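Local structure of Pre-mRNA splicing factor PRP8 (6NQI) at residues W7-A19 with Q73-Q86. The protein probably binds U2, U5 and U6 snRNAs and intronic pre-mRNA in the spliceosome, this chain being its RNase H-like domain. Numbering follows the deposited sequence.
Sequences WRQRLWIVDDRTA and QPTEELPRGIVLAQ. With BME (beta-mercaptoethanol), chain C.
R10 and R80 begin the pairing of two parallel strands, 11-16 and 81-84, neighbouring inner strands of the mixed sheet of this RNase H-like domain: R10 O accepts from R80 N. With CG trans to the backbone N (chi1 -169°), the R10 chain passes CD beside E77 O, and a bend about its CG-CD bond turns one guanidinium face over E77 CA. Its ion pair with E77 is long, NH1 to OE2 4.0 Å with the oxygen well out of the guanidinium plane; its stronger partner is E32, in a salt bridge with NH1. L11 turns to the opposite face of the sheet from W12 and rests CD2 on G81 CA, where glycine suits, since a CB would run into L11 CD2. W12 puts its flat indole against P79, whose CB stands 3.7 Å from the centroid of the five-membered ring and only 10° off its normal, a CH-pi contact, while Q73 CG meets the rim at CH2. Were W12 replaced by an alanine, P79 would probably lose the aromatic face it lies on and E32 the indole N-H donor. Between the strands, V83 N donates to W12 O almost straight (2.8 Å, 179°), and V83 O in turn accepts from V14 N. Beta-branched I13 and V83 suit extended chain and lie side by side, I13 CD1 3.9 Å from V83 CG2. On the face toward helix 54-71, V14 CB packs against L84 CD2 at 3.8 Å. D15 receives R17 side-on, NE on OD1 and NH2 on OD2, and OD1 also takes R17 N in an Asx turn. D16 OD1 accepts from O1 of a beta-mercaptoethanol, probably from crystallisation, at 2.8 Å. The R17 guanidinium, held by D15, lays a face over small A85, R17 NE lying 3.9 Å from A85 CB.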
# COMPACT_ATOMS: atom_id res chain seq x y z
N TRP A 7 11.23 -6.70 6.77
CA TRP A 7 11.38 -6.08 8.09
C TRP A 7 12.78 -5.51 8.33
O TRP A 7 12.99 -4.83 9.35
CB TRP A 7 11.07 -7.10 9.20
CG TRP A 7 12.25 -8.02 9.51
CD1 TRP A 7 12.62 -9.16 8.86
CD2 TRP A 7 13.22 -7.85 10.57
NE1 TRP A 7 13.74 -9.69 9.44
CE2 TRP A 7 14.13 -8.90 10.49
CE3 TRP A 7 13.40 -6.89 11.59
CZ2 TRP A 7 15.20 -9.04 11.38
CZ3 TRP A 7 14.48 -7.03 12.46
CH2 TRP A 7 15.36 -8.09 12.35
N ARG A 8 13.74 -5.74 7.42
CA ARG A 8 15.11 -5.26 7.62
C ARG A 8 15.19 -3.75 7.74
O ARG A 8 15.66 -3.21 8.75
CB ARG A 8 16.00 -5.70 6.45
CG ARG A 8 16.81 -6.96 6.61
CD ARG A 8 16.07 -8.10 7.25
NE ARG A 8 16.96 -9.26 7.36
CZ ARG A 8 17.84 -9.43 8.33
NH1 ARG A 8 17.97 -8.52 9.28
NH2 ARG A 8 18.60 -10.52 8.34
N GLN A 9 14.81 -3.05 6.69
CA GLN A 9 14.93 -1.61 6.59
C GLN A 9 13.56 -0.97 6.35
O GLN A 9 12.54 -1.65 6.23
CB GLN A 9 15.89 -1.25 5.47
CG GLN A 9 15.63 -2.04 4.20
CD GLN A 9 16.91 -2.34 3.45
OE1 GLN A 9 17.98 -1.86 3.82
NE2 GLN A 9 16.81 -3.15 2.40
N ARG A 10 13.57 0.35 6.30
CA ARG A 10 12.39 1.14 5.96
C ARG A 10 12.28 1.15 4.43
O ARG A 10 13.00 1.89 3.76
CB ARG A 10 12.50 2.56 6.53
CG ARG A 10 11.20 3.43 6.47
CD ARG A 10 11.41 4.88 6.94
NE ARG A 10 11.45 5.02 8.40
CZ ARG A 10 10.42 5.39 9.17
NH1 ARG A 10 9.24 5.69 8.61
NH2 ARG A 10 10.56 5.45 10.50
N LEU A 11 11.44 0.27 3.88
CA LEU A 11 11.10 0.18 2.46
C LEU A 11 9.70 0.75 2.17
O LEU A 11 8.84 0.83 3.06
CB LEU A 11 11.15 -1.27 1.98
CG LEU A 11 12.44 -2.05 1.81
CD1 LEU A 11 12.23 -3.42 1.16
CD2 LEU A 11 13.34 -1.20 0.93
N TRP A 12 9.46 1.16 0.92
CA TRP A 12 8.14 1.58 0.46
C TRP A 12 7.70 0.66 -0.67
O TRP A 12 8.28 0.69 -1.76
CB TRP A 12 8.12 3.04 -0.03
CG TRP A 12 8.02 4.04 1.08
CD1 TRP A 12 8.04 3.78 2.41
CD2 TRP A 12 7.88 5.47 0.96
NE1 TRP A 12 7.92 4.94 3.13
CE2 TRP A 12 7.83 5.99 2.27
CE3 TRP A 12 7.77 6.35 -0.13
CZ2 TRP A 12 7.69 7.35 2.53
CZ3 TRP A 12 7.63 7.72 0.12
CH2 TRP A 12 7.60 8.20 1.44
N ILE A 13 6.67 -0.14 -0.42
CA ILE A 13 6.05 -0.96 -1.45
C ILE A 13 4.92 -0.15 -2.10
O ILE A 13 3.95 0.24 -1.43
CB ILE A 13 5.52 -2.28 -0.87
CG1 ILE A 13 6.49 -2.93 0.13
CG2 ILE A 13 5.31 -3.25 -2.01
CD1 ILE A 13 7.81 -3.50 -0.44
N VAL A 14 5.04 0.14 -3.39
CA VAL A 14 4.07 0.97 -4.08
C VAL A 14 3.30 0.11 -5.08
O VAL A 14 3.91 -0.58 -5.91
CB VAL A 14 4.74 2.16 -4.77
CG1 VAL A 14 3.64 3.20 -5.18
CG2 VAL A 14 5.85 2.74 -3.87
N ASP A 15 1.98 0.13 -4.97
CA ASP A 15 1.09 -0.68 -5.81
C ASP A 15 0.00 0.24 -6.35
O ASP A 15 -0.81 0.78 -5.59
CB ASP A 15 0.50 -1.84 -4.99
CG ASP A 15 -0.20 -2.89 -5.86
OD1 ASP A 15 -0.56 -2.61 -7.01
OD2 ASP A 15 -0.37 -4.04 -5.38
N ASP A 16 -0.01 0.44 -7.67
CA ASP A 16 -1.01 1.30 -8.28
C ASP A 16 -1.96 0.53 -9.19
O ASP A 16 -2.76 1.14 -9.89
CB ASP A 16 -0.32 2.45 -9.04
CG ASP A 16 0.40 1.99 -10.30
OD1 ASP A 16 0.65 0.77 -10.45
OD2 ASP A 16 0.75 2.87 -11.12
N ARG A 17 -1.93 -0.80 -9.13
CA ARG A 17 -2.73 -1.64 -10.00
C ARG A 17 -4.25 -1.43 -9.85
O ARG A 17 -5.02 -1.99 -10.65
CB ARG A 17 -2.38 -3.10 -9.73
CG ARG A 17 -1.02 -3.45 -10.25
CD ARG A 17 -0.65 -4.86 -9.91
NE ARG A 17 -0.26 -5.02 -8.51
CZ ARG A 17 0.26 -6.14 -8.02
NH1 ARG A 17 0.44 -7.17 -8.85
NH2 ARG A 17 0.61 -6.24 -6.74
N THR A 18 -4.68 -0.65 -8.86
CA THR A 18 -6.07 -0.23 -8.70
C THR A 18 -6.19 1.29 -8.82
O THR A 18 -6.99 1.93 -8.14
CB THR A 18 -6.64 -0.70 -7.36
OG1 THR A 18 -5.87 -0.14 -6.29
CG2 THR A 18 -6.66 -2.21 -7.29
N ALA A 19 -5.42 1.89 -9.72
CA ALA A 19 -5.57 3.33 -9.87
C ALA A 19 -6.77 3.65 -10.76
O ALA A 19 -7.43 4.67 -10.54
CB ALA A 19 -4.28 3.93 -10.42
N GLN A 73 8.17 13.81 3.80
CA GLN A 73 8.85 13.04 4.84
C GLN A 73 10.08 13.76 5.37
O GLN A 73 10.77 14.46 4.62
CB GLN A 73 9.29 11.67 4.31
CG GLN A 73 8.14 10.73 3.96
CD GLN A 73 7.35 10.29 5.16
OE1 GLN A 73 7.86 9.50 5.94
NE2 GLN A 73 6.09 10.74 5.30
N PRO A 74 10.36 13.64 6.67
CA PRO A 74 11.65 14.10 7.20
C PRO A 74 12.78 13.21 6.68
O PRO A 74 12.57 12.07 6.28
CB PRO A 74 11.49 13.96 8.72
CG PRO A 74 10.01 13.91 8.95
CD PRO A 74 9.44 13.22 7.74
N THR A 75 14.00 13.75 6.70
CA THR A 75 15.13 12.99 6.16
C THR A 75 15.39 11.72 6.96
O THR A 75 15.81 10.70 6.39
CB THR A 75 16.37 13.87 6.11
OG1 THR A 75 16.62 14.42 7.41
CG2 THR A 75 16.18 15.01 5.12
N GLU A 76 15.15 11.73 8.28
CA GLU A 76 15.29 10.50 9.06
C GLU A 76 14.21 9.47 8.78
O GLU A 76 14.35 8.32 9.20
CB GLU A 76 15.39 10.82 10.56
CG GLU A 76 16.71 11.55 10.95
CD GLU A 76 16.69 13.05 10.74
OE1 GLU A 76 15.94 13.52 9.85
OE2 GLU A 76 17.46 13.75 11.45
N GLU A 77 13.12 9.83 8.10
CA GLU A 77 12.05 8.87 7.85
C GLU A 77 11.92 8.54 6.36
O GLU A 77 10.91 7.95 5.95
CB GLU A 77 10.72 9.38 8.38
CG GLU A 77 10.56 9.41 9.88
CD GLU A 77 9.18 9.95 10.25
OE1 GLU A 77 9.10 11.03 10.87
OE2 GLU A 77 8.17 9.28 9.89
N LEU A 78 12.91 8.89 5.56
CA LEU A 78 12.88 8.56 4.15
C LEU A 78 13.11 7.07 3.98
O LEU A 78 13.87 6.47 4.73
CB LEU A 78 13.97 9.32 3.41
CG LEU A 78 13.79 10.84 3.31
CD1 LEU A 78 15.05 11.45 2.69
CD2 LEU A 78 12.54 11.21 2.52
N PRO A 79 12.46 6.43 3.01
CA PRO A 79 12.69 5.00 2.83
C PRO A 79 14.10 4.71 2.33
O PRO A 79 14.70 5.51 1.60
CB PRO A 79 11.63 4.60 1.80
CG PRO A 79 11.39 5.82 1.04
CD PRO A 79 11.49 6.95 2.04
N ARG A 80 14.64 3.58 2.76
CA ARG A 80 15.93 3.12 2.26
C ARG A 80 15.82 2.42 0.91
O ARG A 80 16.84 2.15 0.28
CB ARG A 80 16.62 2.23 3.30
CG ARG A 80 17.15 3.06 4.47
CD ARG A 80 17.48 2.21 5.67
NE ARG A 80 18.90 2.30 6.04
CZ ARG A 80 19.47 1.55 6.98
NH1 ARG A 80 18.76 0.63 7.64
NH2 ARG A 80 20.77 1.70 7.27
N GLY A 81 14.60 2.12 0.47
CA GLY A 81 14.35 1.56 -0.85
C GLY A 81 12.90 1.77 -1.24
O GLY A 81 12.04 2.00 -0.38
N ILE A 82 12.64 1.75 -2.55
CA ILE A 82 11.30 1.90 -3.11
C ILE A 82 11.06 0.71 -4.02
O ILE A 82 11.86 0.48 -4.93
CB ILE A 82 11.14 3.22 -3.87
CG1 ILE A 82 11.24 4.40 -2.90
CG2 ILE A 82 9.83 3.21 -4.65
CD1 ILE A 82 11.61 5.72 -3.54
N VAL A 83 9.99 -0.03 -3.79
CA VAL A 83 9.69 -1.22 -4.60
C VAL A 83 8.36 -0.98 -5.30
O VAL A 83 7.33 -0.81 -4.63
CB VAL A 83 9.64 -2.50 -3.75
CG1 VAL A 83 9.55 -3.75 -4.64
CG2 VAL A 83 10.80 -2.58 -2.77
N LEU A 84 8.37 -0.98 -6.63
CA LEU A 84 7.18 -0.75 -7.44
C LEU A 84 6.57 -2.07 -7.87
O LEU A 84 7.28 -2.99 -8.28
CB LEU A 84 7.50 0.08 -8.68
CG LEU A 84 8.19 1.42 -8.44
CD1 LEU A 84 8.58 2.08 -9.75
CD2 LEU A 84 7.27 2.30 -7.62
N ALA A 85 5.25 -2.15 -7.77
CA ALA A 85 4.57 -3.36 -8.20
C ALA A 85 4.56 -3.47 -9.72
O ALA A 85 4.62 -4.57 -10.25
CB ALA A 85 3.15 -3.39 -7.64
N GLN A 86 4.48 -2.34 -10.43
CA GLN A 86 4.45 -2.34 -11.89
C GLN A 86 5.70 -1.65 -12.45
O GLN A 86 5.99 -0.50 -12.10
CB GLN A 86 3.18 -1.68 -12.42
CG GLN A 86 2.00 -2.64 -12.45
CD GLN A 86 0.72 -2.02 -13.01
OE1 GLN A 86 0.46 -0.83 -12.84
NE2 GLN A 86 -0.10 -2.84 -13.68
C1 BME C . 3.25 1.47 -8.38
C2 BME C . 4.15 2.14 -9.39
O1 BME C . 2.91 0.23 -8.97
S2 BME C . 4.44 3.90 -9.08